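Local atomic coordinates of probable porin (Pseudomonas aeruginosa, PDB entry 4FT6), a protein that probably acts as an outer-membrane porin of the OprD family, forming a beta-barrel channel through which small solutes can cross the membrane. Residues A[171-176]-A[279-284]; A[40-45]-A[82-87]; A[291-296]-A[346-351]. All blocks are in the same frame, centred on the assembly; numbering follows the deposited sequence.

Contact 1: residues A[171-176]-A[279-284]; sequences SVDGRG and MLYIAG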
# COMPACT_ATOMS: atom_id res chain seq x y z
N SER A 171 -2.51 -13.50 -8.49
CA SER A 171 -1.74 -13.43 -9.74
C SER A 171 -0.71 -12.31 -9.57
O SER A 171 -0.71 -11.64 -8.53
CB SER A 171 -2.66 -13.15 -10.93
OG SER A 171 -3.11 -11.81 -10.91
N VAL A 172 0.17 -12.09 -10.55
CA VAL A 172 1.19 -11.08 -10.30
C VAL A 172 0.93 -9.82 -11.08
O VAL A 172 0.49 -9.89 -12.23
CB VAL A 172 2.64 -11.62 -10.46
CG1 VAL A 172 2.62 -13.08 -10.87
CG2 VAL A 172 3.46 -10.75 -11.42
N ASP A 173 1.20 -8.68 -10.43
CA ASP A 173 0.86 -7.38 -10.99
C ASP A 173 1.47 -7.18 -12.36
O ASP A 173 2.65 -7.48 -12.57
CB ASP A 173 1.32 -6.26 -10.06
CG ASP A 173 0.68 -4.94 -10.43
OD1 ASP A 173 1.25 -4.23 -11.29
OD2 ASP A 173 -0.40 -4.61 -9.89
N GLY A 174 0.66 -6.71 -13.30
CA GLY A 174 1.13 -6.41 -14.64
C GLY A 174 1.21 -7.61 -15.56
O GLY A 174 1.37 -7.43 -16.77
N ARG A 175 1.10 -8.82 -15.03
CA ARG A 175 1.19 -10.02 -15.87
C ARG A 175 -0.16 -10.70 -16.10
O ARG A 175 -0.60 -10.86 -17.24
CB ARG A 175 2.18 -11.05 -15.29
CG ARG A 175 3.56 -10.51 -14.94
CD ARG A 175 4.36 -10.10 -16.17
NE ARG A 175 5.71 -9.64 -15.82
CZ ARG A 175 6.82 -10.35 -16.00
NH1 ARG A 175 6.75 -11.57 -16.52
NH2 ARG A 175 8.01 -9.86 -15.66
N GLY A 176 -0.79 -11.13 -15.02
CA GLY A 176 -2.03 -11.87 -15.14
C GLY A 176 -1.83 -13.15 -15.94
O GLY A 176 -0.69 -13.57 -16.17
N MET A 279 10.34 -5.39 -10.91
CA MET A 279 9.76 -5.83 -9.64
C MET A 279 8.52 -6.71 -9.84
O MET A 279 7.63 -6.40 -10.63
CB MET A 279 9.40 -4.63 -8.78
CG MET A 279 8.66 -5.01 -7.52
SD MET A 279 9.81 -5.53 -6.26
CE MET A 279 8.68 -6.12 -4.99
N LEU A 280 8.49 -7.83 -9.12
CA LEU A 280 7.41 -8.80 -9.20
C LEU A 280 6.67 -8.78 -7.87
O LEU A 280 7.27 -8.89 -6.80
CB LEU A 280 7.98 -10.20 -9.47
CG LEU A 280 8.64 -10.35 -10.85
CD1 LEU A 280 9.60 -11.55 -10.91
CD2 LEU A 280 7.57 -10.47 -11.93
N TYR A 281 5.35 -8.61 -7.93
CA TYR A 281 4.54 -8.52 -6.72
C TYR A 281 3.10 -8.95 -6.99
O TYR A 281 2.73 -9.24 -8.14
CB TYR A 281 4.61 -7.12 -6.09
CG TYR A 281 4.32 -5.96 -7.04
CD1 TYR A 281 5.25 -5.54 -7.99
CD2 TYR A 281 3.13 -5.25 -6.94
CE1 TYR A 281 4.97 -4.45 -8.84
CE2 TYR A 281 2.85 -4.17 -7.78
CZ TYR A 281 3.76 -3.77 -8.72
OH TYR A 281 3.46 -2.70 -9.53
N ILE A 282 2.29 -8.98 -5.95
CA ILE A 282 0.94 -9.49 -6.16
C ILE A 282 0.01 -8.43 -6.76
O ILE A 282 0.11 -7.24 -6.45
CB ILE A 282 0.43 -10.21 -4.89
CG1 ILE A 282 1.11 -11.58 -4.84
CG2 ILE A 282 -1.07 -10.39 -4.91
CD1 ILE A 282 1.13 -12.12 -3.51
N ALA A 283 -0.83 -8.87 -7.69
CA ALA A 283 -1.68 -7.95 -8.45
C ALA A 283 -2.42 -6.95 -7.55
O ALA A 283 -3.11 -7.36 -6.62
CB ALA A 283 -2.69 -8.73 -9.29
N GLY A 284 -2.25 -5.66 -7.82
CA GLY A 284 -3.04 -4.63 -7.15
C GLY A 284 -2.44 -4.20 -5.83
O GLY A 284 -2.93 -3.28 -5.16
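The Tyr-281 ring carries the Asp-173 side chain on one face, with Asp-173 CB 3.8 Å from the ring centroid and displaced toward the rim, a CH-pi contact. Beyond CB the carboxylate runs alongside the ring, its plane only 11° from that of the tyrosine, and both side chains point the same way. At the ring edge, in its plane, lies the carbonyl carbon of Met-279. The ring reaches this place because Tyr-281 CG stands between its own backbone N and carbonyl carbon (chi1 51°); its hydroxyl is hydrogen-bonded to Asn-297. A second flat group, the Arg-175 guanidinium, has Leu-280 CD2 over one face, 3.8 Å from Arg-175 NH2, while the same nitrogen forms a salt bridge with Asp-277.

Asp-173 is gripped at two points. Its carboxylate accepts a nearly straight bond (171° at hydrogen) from Gly-284 N to Asp-173 OD2, 3.0 Å long and made to the anti lone pair; its amide, Asp-173 N, donates to Tyr-281 O at 2.8 Å. Ala-283 N answers with a bond to Ser-171 O, 2.9 Å. These two backbone bonds flank Val-172 and Ile-282 as in a single beta bridge, the Val-172 CA and Ile-282 CA atoms being 4.4 Å apart. No longer strand pairing follows. Just beyond it the chain turns back: Arg-175 N bonds Val-172 O at 3.1 Å, and with Gly-174 in the third position the backbone angles fit a type II beta turn. Apolar contact is lighter, Val-172 CG2 meeting Leu-280 CD2 at 4.2 Å. An isolated bridge between two long interstrand loops is consistent with the inward-folded loops that narrow the barrel of OprD-family porins.

Contact 2: residues A[40-45]-A[82-87]; sequences EWAQGF and GLLPRH. With C8E ((hydroxyethyloxy)tri(ethyloxy)octane), chain C.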
# COMPACT_ATOMS: atom_id res chain seq x y z
N GLU A 40 -13.66 10.71 -11.51
CA GLU A 40 -14.81 10.20 -10.75
C GLU A 40 -14.87 10.76 -9.33
O GLU A 40 -13.88 11.30 -8.81
CB GLU A 40 -14.82 8.67 -10.73
CG GLU A 40 -15.15 8.04 -12.07
CD GLU A 40 -15.10 6.52 -12.05
OE1 GLU A 40 -16.07 5.88 -12.53
OE2 GLU A 40 -14.09 5.97 -11.55
N TRP A 41 -16.04 10.64 -8.72
CA TRP A 41 -16.25 11.11 -7.36
C TRP A 41 -17.12 10.11 -6.59
O TRP A 41 -18.20 9.74 -7.06
CB TRP A 41 -16.92 12.46 -7.40
CG TRP A 41 -17.14 13.05 -6.06
CD1 TRP A 41 -16.37 12.88 -4.95
CD2 TRP A 41 -18.20 13.94 -5.68
NE1 TRP A 41 -16.89 13.60 -3.91
CE2 TRP A 41 -18.02 14.26 -4.33
CE3 TRP A 41 -19.30 14.49 -6.36
CZ2 TRP A 41 -18.88 15.10 -3.63
CZ3 TRP A 41 -20.16 15.33 -5.68
CH2 TRP A 41 -19.95 15.63 -4.33
N ALA A 42 -16.66 9.69 -5.42
CA ALA A 42 -17.30 8.58 -4.70
C ALA A 42 -17.19 8.75 -3.20
O ALA A 42 -16.29 9.42 -2.69
CB ALA A 42 -16.67 7.25 -5.12
N GLN A 43 -18.11 8.10 -2.49
CA GLN A 43 -18.10 8.11 -1.04
C GLN A 43 -17.98 6.68 -0.53
O GLN A 43 -18.77 5.80 -0.92
CB GLN A 43 -19.40 8.70 -0.50
CG GLN A 43 -19.54 8.57 1.02
CD GLN A 43 -18.50 9.41 1.73
OE1 GLN A 43 -18.15 10.50 1.27
NE2 GLN A 43 -17.99 8.90 2.86
N GLY A 44 -17.00 6.44 0.34
CA GLY A 44 -16.76 5.11 0.86
C GLY A 44 -17.06 5.00 2.35
O GLY A 44 -16.89 5.98 3.09
N PHE A 45 -17.51 3.82 2.77
CA PHE A 45 -17.77 3.53 4.18
C PHE A 45 -16.98 2.31 4.58
O PHE A 45 -17.02 1.30 3.88
CB PHE A 45 -19.25 3.22 4.37
CG PHE A 45 -20.16 4.35 3.99
CD1 PHE A 45 -20.49 4.58 2.66
CD2 PHE A 45 -20.70 5.18 4.96
CE1 PHE A 45 -21.32 5.62 2.30
CE2 PHE A 45 -21.54 6.23 4.60
CZ PHE A 45 -21.85 6.45 3.27
N GLY A 82 -10.62 3.64 -10.62
CA GLY A 82 -10.31 2.77 -9.51
C GLY A 82 -11.10 3.06 -8.24
O GLY A 82 -10.87 2.41 -7.22
N LEU A 83 -12.01 4.02 -8.28
CA LEU A 83 -12.89 4.29 -7.14
C LEU A 83 -14.08 3.36 -7.18
O LEU A 83 -14.72 3.09 -6.15
CB LEU A 83 -13.44 5.72 -7.17
CG LEU A 83 -12.53 6.92 -7.33
CD1 LEU A 83 -13.29 8.19 -7.01
CD2 LEU A 83 -11.33 6.76 -6.44
N LEU A 84 -14.40 2.89 -8.38
CA LEU A 84 -15.62 2.13 -8.62
C LEU A 84 -15.36 1.00 -9.62
O LEU A 84 -14.50 1.13 -10.50
CB LEU A 84 -16.72 3.03 -9.19
CG LEU A 84 -17.26 4.24 -8.43
CD1 LEU A 84 -18.11 5.06 -9.38
CD2 LEU A 84 -18.09 3.82 -7.22
N PRO A 85 -16.09 -0.11 -9.46
CA PRO A 85 -16.09 -1.15 -10.50
C PRO A 85 -16.67 -0.59 -11.79
O PRO A 85 -17.41 0.41 -11.77
CB PRO A 85 -17.00 -2.24 -9.93
CG PRO A 85 -17.80 -1.56 -8.86
CD PRO A 85 -16.91 -0.49 -8.30
N ARG A 86 -16.35 -1.22 -12.90
CA ARG A 86 -16.71 -0.68 -14.20
C ARG A 86 -17.20 -1.80 -15.09
O ARG A 86 -16.49 -2.79 -15.29
CB ARG A 86 -15.48 -0.00 -14.81
CG ARG A 86 -15.75 0.76 -16.08
CD ARG A 86 -14.49 1.40 -16.61
NE ARG A 86 -14.80 2.29 -17.73
CZ ARG A 86 -13.89 2.99 -18.40
NH1 ARG A 86 -12.61 2.91 -18.09
NH2 ARG A 86 -14.28 3.78 -19.39
N HIS A 87 -18.41 -1.65 -15.60
CA HIS A 87 -19.03 -2.68 -16.45
C HIS A 87 -18.36 -2.76 -17.82
O HIS A 87 -17.49 -1.94 -18.15
CB HIS A 87 -20.52 -2.41 -16.63
CG HIS A 87 -21.31 -2.44 -15.35
ND1 HIS A 87 -22.27 -1.50 -15.05
CD2 HIS A 87 -21.29 -3.30 -14.31
CE1 HIS A 87 -22.80 -1.78 -13.87
NE2 HIS A 87 -22.23 -2.87 -13.40
C3 C8E C . -18.80 17.17 -11.10
C4 C8E C . -19.08 17.28 -9.61
C5 C8E C . -17.95 16.65 -8.80
C6 C8E C . -17.42 17.62 -7.75
C7 C8E C . -16.70 16.92 -6.61
C8 C8E C . -15.98 17.92 -5.71
O9 C8E C . -16.07 17.54 -4.35
C10 C8E C . -14.92 16.87 -3.88
C11 C8E C . -14.89 16.90 -2.35
O12 C8E C . -13.76 16.21 -1.86
C13 C8E C . -13.06 16.96 -0.89
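On the inner wall of the beta-barrel, Leu-83 and Leu-84 of the loop that follows strand 58-71 rest against Glu-40 and Ala-42 of strand 37-50. No hydrogen bond joins the two segments; the contact rests on van der Waals packing of leucine methyls. Leu-83 works through one branch: Leu-83 CD1 is 3.6 Å from the backbone oxygen Glu-40 O, and Leu-83 CD1 is also 4.0 Å from Ala-42 CB. Leu-84 reaches Ala-42 CB as well, through Leu-84 CD2 at 4.3 Å, so the small alanine takes one methyl from each leucine. The second methyl of Leu-84, Leu-84 CD1, crosses the end of the Glu-40 chain, 3.8 Å from Glu-40 OE1.

Glu-40 is extended beyond CG (chi2 177°), which carries its carboxylate alongside Leu-84 to two serine hydroxyls: OE1 is hydrogen-bonded to Ser-74 and OE2 to Ser-81. Ser-81 OG also pairs with Leu-83 N, and therefore links the acid to the backbone of the loop at Leu-83.

The opposite side of the strand is read from Trp-41, whose CB points away from the loop. Detergent atom C7 of C8E (chain C) lies over the centre of the indole face, 3.5 Å from Trp-41 CD2, while NE1 is hydrogen-bonded to Asn-21. A strand with an aromatic under a lipid-like chain on one face and loop-packed Glu-40 and Ala-42 on the other is the amphipathic pattern of an outer-membrane beta-barrel wall.

Contact 3: residues A[291-296]-A[346-351]; sequences NDIQVR and ERDVDV. With C8E ((hydroxyethyloxy)tri(ethyloxy)octane), chain E.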
# COMPACT_ATOMS: atom_id res chain seq x y z
N ASN A 291 10.44 4.63 -4.21
CA ASN A 291 9.80 5.32 -5.33
C ASN A 291 8.45 4.76 -5.70
O ASN A 291 8.00 4.94 -6.84
CB ASN A 291 10.69 5.30 -6.57
CG ASN A 291 11.73 6.39 -6.56
OD1 ASN A 291 11.61 7.38 -5.83
ND2 ASN A 291 12.77 6.21 -7.38
N ASP A 292 7.80 4.05 -4.78
CA ASP A 292 6.42 3.63 -5.03
C ASP A 292 5.56 4.82 -4.65
O ASP A 292 5.13 4.95 -3.51
CB ASP A 292 6.03 2.40 -4.22
CG ASP A 292 4.69 1.82 -4.65
OD1 ASP A 292 3.85 2.58 -5.20
OD2 ASP A 292 4.49 0.60 -4.44
N ILE A 293 5.33 5.70 -5.61
CA ILE A 293 4.71 6.97 -5.29
C ILE A 293 3.36 7.12 -6.00
O ILE A 293 2.75 6.12 -6.36
CB ILE A 293 5.68 8.17 -5.55
CG1 ILE A 293 6.05 8.24 -7.02
CG2 ILE A 293 6.93 8.03 -4.70
CD1 ILE A 293 7.07 9.26 -7.32
N GLN A 294 2.89 8.35 -6.18
CA GLN A 294 1.48 8.58 -6.47
C GLN A 294 0.91 7.85 -7.69
O GLN A 294 -0.12 7.21 -7.58
CB GLN A 294 1.17 10.09 -6.52
CG GLN A 294 -0.33 10.41 -6.44
CD GLN A 294 -0.60 11.89 -6.37
OE1 GLN A 294 0.22 12.67 -5.88
NE2 GLN A 294 -1.77 12.30 -6.87
N VAL A 295 1.58 7.94 -8.84
CA VAL A 295 1.03 7.36 -10.07
C VAL A 295 1.88 6.23 -10.65
O VAL A 295 1.38 5.35 -11.35
CB VAL A 295 0.77 8.44 -11.17
CG1 VAL A 295 0.95 9.85 -10.60
CG2 VAL A 295 1.66 8.21 -12.38
N ARG A 296 3.17 6.26 -10.34
CA ARG A 296 4.12 5.29 -10.88
C ARG A 296 5.07 4.82 -9.76
O ARG A 296 5.30 5.54 -8.78
CB ARG A 296 4.91 5.94 -12.03
CG ARG A 296 5.79 4.99 -12.80
CD ARG A 296 6.48 5.69 -13.92
NE ARG A 296 7.76 5.05 -14.21
CZ ARG A 296 7.88 3.90 -14.86
NH1 ARG A 296 6.80 3.26 -15.28
NH2 ARG A 296 9.08 3.38 -15.08
N GLU A 346 8.58 11.99 -11.98
CA GLU A 346 7.30 12.30 -11.36
C GLU A 346 7.53 13.29 -10.24
O GLU A 346 8.53 13.20 -9.51
CB GLU A 346 6.60 11.03 -10.83
CG GLU A 346 5.29 11.30 -10.08
CD GLU A 346 4.55 10.02 -9.66
OE1 GLU A 346 4.75 8.95 -10.30
OE2 GLU A 346 3.77 10.07 -8.68
N ARG A 347 6.62 14.25 -10.12
CA ARG A 347 6.69 15.30 -9.11
C ARG A 347 5.36 15.27 -8.37
O ARG A 347 4.32 15.54 -8.97
CB ARG A 347 6.87 16.67 -9.79
CG ARG A 347 6.88 17.85 -8.84
CD ARG A 347 5.80 18.85 -9.17
NE ARG A 347 4.48 18.30 -8.87
CZ ARG A 347 3.33 18.96 -8.98
NH1 ARG A 347 3.31 20.22 -9.38
NH2 ARG A 347 2.20 18.34 -8.69
N ASP A 348 5.40 14.91 -7.09
CA ASP A 348 4.19 14.80 -6.27
C ASP A 348 4.12 15.96 -5.31
O ASP A 348 5.15 16.46 -4.88
CB ASP A 348 4.19 13.51 -5.45
CG ASP A 348 4.06 12.26 -6.30
OD1 ASP A 348 3.78 12.37 -7.51
OD2 ASP A 348 4.22 11.15 -5.73
N VAL A 349 2.91 16.38 -4.95
CA VAL A 349 2.72 17.39 -3.91
C VAL A 349 1.55 17.02 -3.02
O VAL A 349 0.45 16.75 -3.51
CB VAL A 349 2.48 18.80 -4.50
CG1 VAL A 349 1.96 19.75 -3.42
CG2 VAL A 349 3.76 19.34 -5.11
N ASP A 350 1.79 16.99 -1.72
CA ASP A 350 0.79 16.55 -0.76
C ASP A 350 0.55 17.66 0.23
O ASP A 350 1.49 18.16 0.86
CB ASP A 350 1.32 15.32 -0.01
CG ASP A 350 0.26 14.25 0.19
OD1 ASP A 350 -0.51 14.33 1.18
OD2 ASP A 350 0.22 13.32 -0.64
N VAL A 351 -0.70 18.09 0.37
CA VAL A 351 -1.04 19.01 1.44
C VAL A 351 -2.18 18.40 2.24
O VAL A 351 -3.13 17.87 1.66
CB VAL A 351 -1.46 20.37 0.91
CG1 VAL A 351 -1.73 21.32 2.07
CG2 VAL A 351 -0.36 20.94 0.02
C1 C8E E . 0.94 23.64 -12.68
C2 C8E E . 1.42 23.57 -11.24
C3 C8E E . 0.64 22.51 -10.44
C4 C8E E . -0.31 23.15 -9.44
C5 C8E E . 0.05 22.83 -7.99
C6 C8E E . 1.56 22.79 -7.76
C7 C8E E . 1.95 22.78 -6.28
C8 C8E E . 1.26 23.85 -5.44
O9 C8E E . 1.42 23.56 -4.07
C10 C8E E . 2.28 24.45 -3.38
C11 C8E E . 2.34 24.11 -1.89
O12 C8E E . 3.10 22.93 -1.68
C13 C8E E . 4.27 23.14 -0.91
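Glu-346 and Asp-348, two acids on one face of strand 342-354, take up three successive backbone amides of the loop 291-296. Val-295 N donates to Glu-346 OE2 at 3.1 Å (155° at hydrogen), and Gln-294 N to Asp-348 OD2, also 3.1 Å (159°). Each donor arrives on the syn side of its oxygen but lies out of the carboxylate plane. A third bond, Arg-296 N to Glu-346 OE1 at 3.1 Å, is weak because it is bent. Both oxygens of Glu-346 are thus engaged, and its chain, extended with CG anti to the backbone N (chi1 176°), spans the gap from the strand to the loop. Asp-348 OD2 has a further partner, a salt bridge from Arg-327 on the adjoining strand 322-334.

This is an inward-folded porin loop latched to the barrel wall, with side-chain carboxylates rather than strand pairing as the link. A backbone bond from Ile-293 N to Arg-296 O, 3.2 Å, draws the two sides of the loop together.

Around the polar centre the loop side chains close in. Ile-293 approaches Glu-346 from the opposite direction, its CG1 3.5 Å from Glu-346 CD, while Val-295 CG1 crosses the same carboxylate at 3.4 Å from Glu-346 OE2. Gln-294 lays its CB 3.3 Å from Asp-348 OD2 and sends its amide nitrogen on to Glu-382. On the other face of the strand, Val-349 CG2 lies over one face of the Arg-347 guanidinium, and Arg-347 NH1 comes 3.5 Å from C6 of the detergent C8E (chain E).

From the N terminus, contact 2 comes first: the chain leaves strand 37-50, runs through strand 58-71, and returns with the loop 82-87 to the wall it has just built. Contact 1 closes a much longer circuit, joining 171-176 to 279-284 across the strands between 183 and 274. Contact 3 then opens at 291-296 and closes on strand 342-354. The three follow in series, without nesting or crossing. Contacts 1 and 3 share one loop, between strands 264-274 and 304-313, which is therefore held by another loop at one point and by the wall at the next; their nearest atoms are about 6 Å apart.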